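Local coordinates for conserved hypothetical exported protein (Bacteroides fragilis, PDB 4JJA) that is of unknown function but probably acts as an exo-beta-N-acetylmuramidase that trims peptidoglycan fragments, at residues A[149-154]-A[300-305]; A[25-30]-A[49-54]. All coordinates share one frame; numbering follows the deposited sequence.

Contact 1. Residues A[149-154]-A[300-305]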
loop_
_atom_site.group_PDB
_atom_site.type_symbol
_atom_site.label_atom_id
_atom_site.label_comp_id
_atom_site.label_asym_id
_atom_site.label_seq_id
_atom_site.Cartn_x
_atom_site.Cartn_y
_atom_site.Cartn_z
ATOM N N TYR A 149 8.001 -11.144 -1.480
ATOM C CA TYR A 149 7.454 -11.929 -2.572
ATOM C C TYR A 149 6.785 -11.044 -3.570
ATOM O O TYR A 149 6.571 -9.865 -3.341
ATOM C CB TYR A 149 6.522 -13.034 -2.088
ATOM C CG TYR A 149 5.184 -12.644 -1.510
ATOM C CD1 TYR A 149 5.057 -11.855 -0.380
ATOM C CD2 TYR A 149 4.002 -13.127 -2.106
ATOM C CE1 TYR A 149 3.764 -11.579 0.156
ATOM C CE2 TYR A 149 2.770 -12.862 -1.579
ATOM C CZ TYR A 149 2.650 -12.111 -0.438
ATOM O OH TYR A 149 1.402 -11.914 0.088
ATOM N N VAL A 150 6.434 -11.651 -4.706
ATOM C CA VAL A 150 5.677 -11.054 -5.804
ATOM C C VAL A 150 4.526 -12.031 -6.077
ATOM O O VAL A 150 4.750 -13.251 -6.134
ATOM C CB VAL A 150 6.546 -10.845 -7.045
ATOM C CG1 VAL A 150 5.736 -10.233 -8.204
ATOM C CG2 VAL A 150 7.774 -9.986 -6.688
ATOM N N ASP A 151 3.297 -11.524 -6.231
ATOM C CA ASP A 151 2.179 -12.446 -6.429
ATOM C C ASP A 151 1.002 -11.741 -7.062
ATOM O O ASP A 151 0.791 -10.541 -6.931
ATOM C CB ASP A 151 1.764 -13.050 -5.067
ATOM C CG ASP A 151 1.255 -14.466 -5.143
ATOM O OD1 ASP A 151 1.195 -15.037 -6.230
ATOM O OD2 ASP A 151 0.919 -14.975 -4.030
ATOM N N GLY A 152 0.187 -12.565 -7.706
ATOM C CA GLY A 152 -1.054 -12.128 -8.304
ATOM C C GLY A 152 -0.897 -11.739 -9.777
ATOM O O GLY A 152 0.204 -11.556 -10.271
ATOM N N PRO A 153 -2.030 -11.653 -10.492
ATOM C CA PRO A 153 -1.995 -11.223 -11.867
ATOM C C PRO A 153 -1.435 -9.816 -12.021
ATOM O O PRO A 153 -1.686 -8.961 -11.161
ATOM C CB PRO A 153 -3.477 -11.237 -12.288
ATOM C CG PRO A 153 -4.217 -11.850 -11.247
ATOM C CD PRO A 153 -3.396 -11.811 -9.996
ATOM N N ILE A 154 -0.759 -9.554 -13.127
ATOM C CA ILE A 154 -0.457 -8.181 -13.516
ATOM C C ILE A 154 -1.770 -7.505 -13.885
ATOM O O ILE A 154 -2.591 -8.076 -14.589
ATOM C CB ILE A 154 0.578 -8.135 -14.669
ATOM C CG1 ILE A 154 1.968 -8.704 -14.207
ATOM C CG2 ILE A 154 0.735 -6.726 -15.222
ATOM C CD1 ILE A 154 2.991 -8.967 -15.320
ATOM N N LYS A 300 1.953 -19.247 2.025
ATOM C CA LYS A 300 0.894 -19.327 1.044
ATOM C C LYS A 300 0.736 -18.089 0.181
ATOM O O LYS A 300 0.062 -18.170 -0.827
ATOM C CB LYS A 300 -0.428 -19.625 1.796
ATOM C CG LYS A 300 -0.379 -21.050 2.402
ATOM C CD LYS A 300 -1.719 -21.535 2.864
ATOM C CE LYS A 300 -1.678 -22.944 3.456
ATOM N NZ LYS A 300 -3.017 -23.377 4.000
ATOM N N GLY A 301 1.294 -16.939 0.575
ATOM C CA GLY A 301 1.125 -15.748 -0.281
ATOM C C GLY A 301 -0.337 -15.453 -0.494
ATOM O O GLY A 301 -1.149 -15.611 0.410
ATOM N N ILE A 302 -0.707 -14.972 -1.677
ATOM C CA ILE A 302 -2.134 -14.750 -1.948
ATOM C C ILE A 302 -2.831 -16.103 -1.909
ATOM O O ILE A 302 -2.479 -17.005 -2.651
ATOM C CB ILE A 302 -2.353 -14.057 -3.272
ATOM C CG1 ILE A 302 -1.750 -12.647 -3.262
ATOM C CG2 ILE A 302 -3.858 -14.013 -3.651
ATOM C CD1 ILE A 302 -1.745 -11.955 -4.630
ATOM N N ASN A 303 -3.792 -16.220 -1.031
ATOM C CA ASN A 303 -4.484 -17.454 -0.744
ATOM C C ASN A 303 -5.958 -17.266 -1.067
ATOM O O ASN A 303 -6.667 -16.592 -0.292
ATOM C CB ASN A 303 -4.286 -17.814 0.712
ATOM C CG ASN A 303 -4.879 -19.149 1.052
ATOM O OD1 ASN A 303 -5.534 -19.770 0.218
ATOM N ND2 ASN A 303 -4.671 -19.603 2.307
ATOM N N LEU A 304 -6.413 -17.855 -2.180
ATOM C CA LEU A 304 -7.805 -17.783 -2.607
ATOM C C LEU A 304 -8.736 -18.706 -1.861
ATOM O O LEU A 304 -9.933 -18.690 -2.111
ATOM C CB LEU A 304 -7.929 -17.996 -4.114
ATOM C CG LEU A 304 -7.205 -17.043 -5.019
ATOM C CD1 LEU A 304 -7.299 -17.496 -6.464
ATOM C CD2 LEU A 304 -7.727 -15.587 -4.836
ATOM N N ASP A 305 -8.216 -19.498 -0.928
ATOM C CA ASP A 305 -9.070 -20.410 -0.171
ATOM C C ASP A 305 -10.243 -19.700 0.470
ATOM O O ASP A 305 -11.348 -20.262 0.570
ATOM C CB ASP A 305 -8.285 -21.156 0.943
ATOM C CG ASP A 305 -7.395 -22.289 0.465
ATOM O OD1 ASP A 305 -7.495 -22.709 -0.677
ATOM O OD2 ASP A 305 -6.594 -22.786 1.307
#

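Contact 2. Residues A[25-30]-A[49-54]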
loop_
_atom_site.group_PDB
_atom_site.type_symbol
_atom_site.label_atom_id
_atom_site.label_comp_id
_atom_site.label_asym_id
_atom_site.label_seq_id
_atom_site.Cartn_x
_atom_site.Cartn_y
_atom_site.Cartn_z
ATOM N N ILE A 25 11.784 23.234 0.534
ATOM C CA ILE A 25 11.484 21.800 0.644
ATOM C C ILE A 25 9.980 21.583 0.842
ATOM O O ILE A 25 9.339 22.224 1.675
ATOM C CB ILE A 25 12.258 21.172 1.833
ATOM C CG1 ILE A 25 13.772 21.319 1.640
ATOM C CG2 ILE A 25 11.854 19.681 2.044
ATOM C CD1 ILE A 25 14.533 21.240 2.917
ATOM N N ALA A 26 9.409 20.691 0.061
ATOM C CA ALA A 26 8.083 20.134 0.336
ATOM C C ALA A 26 8.248 18.685 0.734
ATOM O O ALA A 26 9.183 18.049 0.319
ATOM C CB ALA A 26 7.197 20.202 -0.897
ATOM N N ILE A 27 7.308 18.183 1.524
ATOM C CA ILE A 27 7.322 16.791 1.986
ATOM C C ILE A 27 5.989 16.121 1.646
ATOM O O ILE A 27 4.922 16.721 1.880
ATOM C CB ILE A 27 7.542 16.709 3.467
ATOM C CG1 ILE A 27 8.834 17.398 3.889
ATOM C CG2 ILE A 27 7.505 15.267 3.930
ATOM C CD1 ILE A 27 8.930 17.581 5.349
ATOM N N PHE A 28 6.047 14.880 1.133
ATOM C CA PHE A 28 4.903 13.997 0.973
ATOM C C PHE A 28 5.031 12.943 2.029
ATOM O O PHE A 28 5.963 12.126 2.004
ATOM C CB PHE A 28 4.850 13.379 -0.411
ATOM C CG PHE A 28 3.791 12.305 -0.577
ATOM C CD1 PHE A 28 2.469 12.610 -0.467
ATOM C CD2 PHE A 28 4.131 10.999 -0.877
ATOM C CE1 PHE A 28 1.484 11.615 -0.644
ATOM C CE2 PHE A 28 3.192 10.018 -1.034
ATOM C CZ PHE A 28 1.883 10.314 -0.915
ATOM N N SER A 29 4.110 12.953 2.974
ATOM C CA SER A 29 4.169 12.059 4.109
ATOM C C SER A 29 2.829 12.030 4.832
ATOM O O SER A 29 1.857 12.625 4.380
ATOM C CB SER A 29 5.291 12.529 5.058
ATOM O OG SER A 29 5.586 11.611 6.089
ATOM N N ASN A 30 2.834 11.288 5.939
ATOM C CA ASN A 30 1.695 11.229 6.848
ATOM C C ASN A 30 2.238 10.922 8.233
ATOM O O ASN A 30 3.435 11.066 8.484
ATOM C CB ASN A 30 0.605 10.252 6.349
ATOM C CG ASN A 30 1.032 8.810 6.387
ATOM O OD1 ASN A 30 2.125 8.494 6.865
ATOM N ND2 ASN A 30 0.148 7.922 5.894
ATOM N N PHE A 49 16.268 23.735 8.156
ATOM C CA PHE A 49 15.862 23.604 6.769
ATOM C C PHE A 49 14.525 24.330 6.530
ATOM O O PHE A 49 13.642 24.403 7.387
ATOM C CB PHE A 49 15.765 22.125 6.366
ATOM C CG PHE A 49 17.054 21.431 6.374
ATOM C CD1 PHE A 49 17.917 21.583 5.332
ATOM C CD2 PHE A 49 17.442 20.629 7.426
ATOM C CE1 PHE A 49 19.157 20.952 5.339
ATOM C CE2 PHE A 49 18.660 20.003 7.431
ATOM C CZ PHE A 49 19.515 20.152 6.392
ATOM N N ASN A 50 14.395 24.800 5.314
ATOM C CA ASN A 50 13.236 25.594 4.905
ATOM C C ASN A 50 12.142 24.699 4.312
ATOM O O ASN A 50 12.063 24.524 3.106
ATOM C CB ASN A 50 13.699 26.632 3.882
ATOM C CG ASN A 50 12.602 27.561 3.483
ATOM O OD1 ASN A 50 11.597 27.715 4.207
ATOM N ND2 ASN A 50 12.792 28.211 2.314
ATOM N N VAL A 51 11.299 24.160 5.190
ATOM C CA VAL A 51 10.169 23.361 4.736
ATOM C C VAL A 51 8.986 24.298 4.499
ATOM O O VAL A 51 8.576 25.023 5.420
ATOM C CB VAL A 51 9.808 22.232 5.707
ATOM C CG1 VAL A 51 8.646 21.377 5.149
ATOM C CG2 VAL A 51 11.036 21.343 6.007
ATOM N N VAL A 52 8.477 24.299 3.275
ATOM C CA VAL A 52 7.480 25.273 2.841
ATOM C C VAL A 52 6.117 24.667 2.641
ATOM O O VAL A 52 5.133 25.419 2.544
ATOM C CB VAL A 52 7.945 25.983 1.545
ATOM C CG1 VAL A 52 9.282 26.714 1.784
ATOM C CG2 VAL A 52 8.002 25.097 0.362
ATOM N N ALA A 53 6.019 23.333 2.557
ATOM C CA ALA A 53 4.748 22.699 2.334
ATOM C C ALA A 53 4.799 21.217 2.637
ATOM O O ALA A 53 5.812 20.594 2.503
ATOM C CB ALA A 53 4.292 22.881 0.879
ATOM N N ILE A 54 3.675 20.697 3.082
ATOM C CA ILE A 54 3.494 19.276 3.184
ATOM C C ILE A 54 2.265 18.769 2.421
ATOM O O ILE A 54 1.182 19.349 2.509
ATOM C CB ILE A 54 3.525 18.862 4.605
ATOM C CG1 ILE A 54 2.449 19.477 5.454
ATOM C CG2 ILE A 54 4.869 19.290 5.219
ATOM C CD1 ILE A 54 2.890 19.574 6.934
#

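Contact 1. Residues A[149-154]-A[300-305]
Gly-301, the first residue to leave the helical path after helix 294-300, meets the ring of Tyr-149, whose CE2 lies 3.6 Å from the glycine CA. The ring approaches obliquely, and its hydroxyl end lies beside this glycine; Asp-151 OD2 sits at the ring edge, in its plane. With CG held between the backbone N and the carbonyl carbon (chi1 70°), the tyrosine reaches across to the helix end. Gly-301 has positive phi, a conformation that glycine tolerates easily. At this turn the next amide faces the carboxylate: Ile-302 N donates to Asp-151 OD2 over 2.9 Å, nearly along the C-O axis, with 156° at the hydrogen. Asp-151 is buried, and its carboxylate has further partners: OD2 forms a salt bridge with Lys-348 and OD1 accepts from Trp-351 NE1. The bond to Ile-302 ties a loop of the N-terminal NamZ family region to a link between two helices of the C-terminal one. Beyond its amide, Ile-302 slides past the aspartate in the opposite direction, and its CD1 comes to 3.7 Å from both Asp-151 CB and Gly-152 N. Lys-348 also donates to Ile-302 O, so a single ammonium group bridges both segments. One residue on, the end of the Asn-303 side chain leads away from 149-154 and caps the turn into helix 305-314: its OD1 accepts from Asp-305 N over 2.9 Å, the donor standing above the asparagine carbonyl plane.

Contact 2. Residues A[25-30]-A[49-54]
Ile-25 and Val-51 are paired in parallel strands, and the close fit begins with their backbones. Ile-25 N donates to Asn-50 O at 2.9 Å, and Ile-25 O accepts from Val-52 N at 2.8 Å in a nearly straight bond (172°). A beta bulge then shifts the register by one, so that Ala-26 pairs with Ala-53 and Ile-27 N reaches Ala-53 O at 3.0 Å. Ala-53 N, probably displaced by the bulge, is buried without a partner. On the face carrying Ile-25, Val-51, Ile-27 and Ile-54 the packing is tight. Ile-27 CD1 meets Val-51 CG1 at 3.8 Å, the two side chains crossing at about a right angle. CG1 of Ile-27 stands beside its own backbone N (chi1 -57°), carrying CD1 back toward the valine. Helix 40-46 packs here through Leu-41, against Val-51 and Ile-54, and Leu-44, against Val-51. On the other face the small methyls of Ala-26 and Ala-53 meet, CB to CB 4.3 Å. Solvent is reached at exposed Asn-50 and partly exposed Val-52, while Ile-25 CD1 lies against Phe-49 CB. Strand, helix 40-46 and adjacent parallel strand form the beta-alpha-beta crossover typical of Rossmann-like sheets.

Both contacts are largely buried, yet they lie on opposite sides of the chain's centre, with their own centres about 36 Å apart, and they share no helix or strand. Contact 2 is local in sequence and sits inside the parallel sheet of the N-terminal family region, where repeated backbone bonds and aliphatic side chains do the work. Contact 1 spans 146 residues and joins that region to the C-terminal one through loops. Lacking strand pairing, it relies on one buried carboxylate, an isoleucine side chain, glycines and an aromatic ring. The pair illustrates how regular main-chain bonding builds a sheet, whereas specific side-chain bonding fastens irregular segments together.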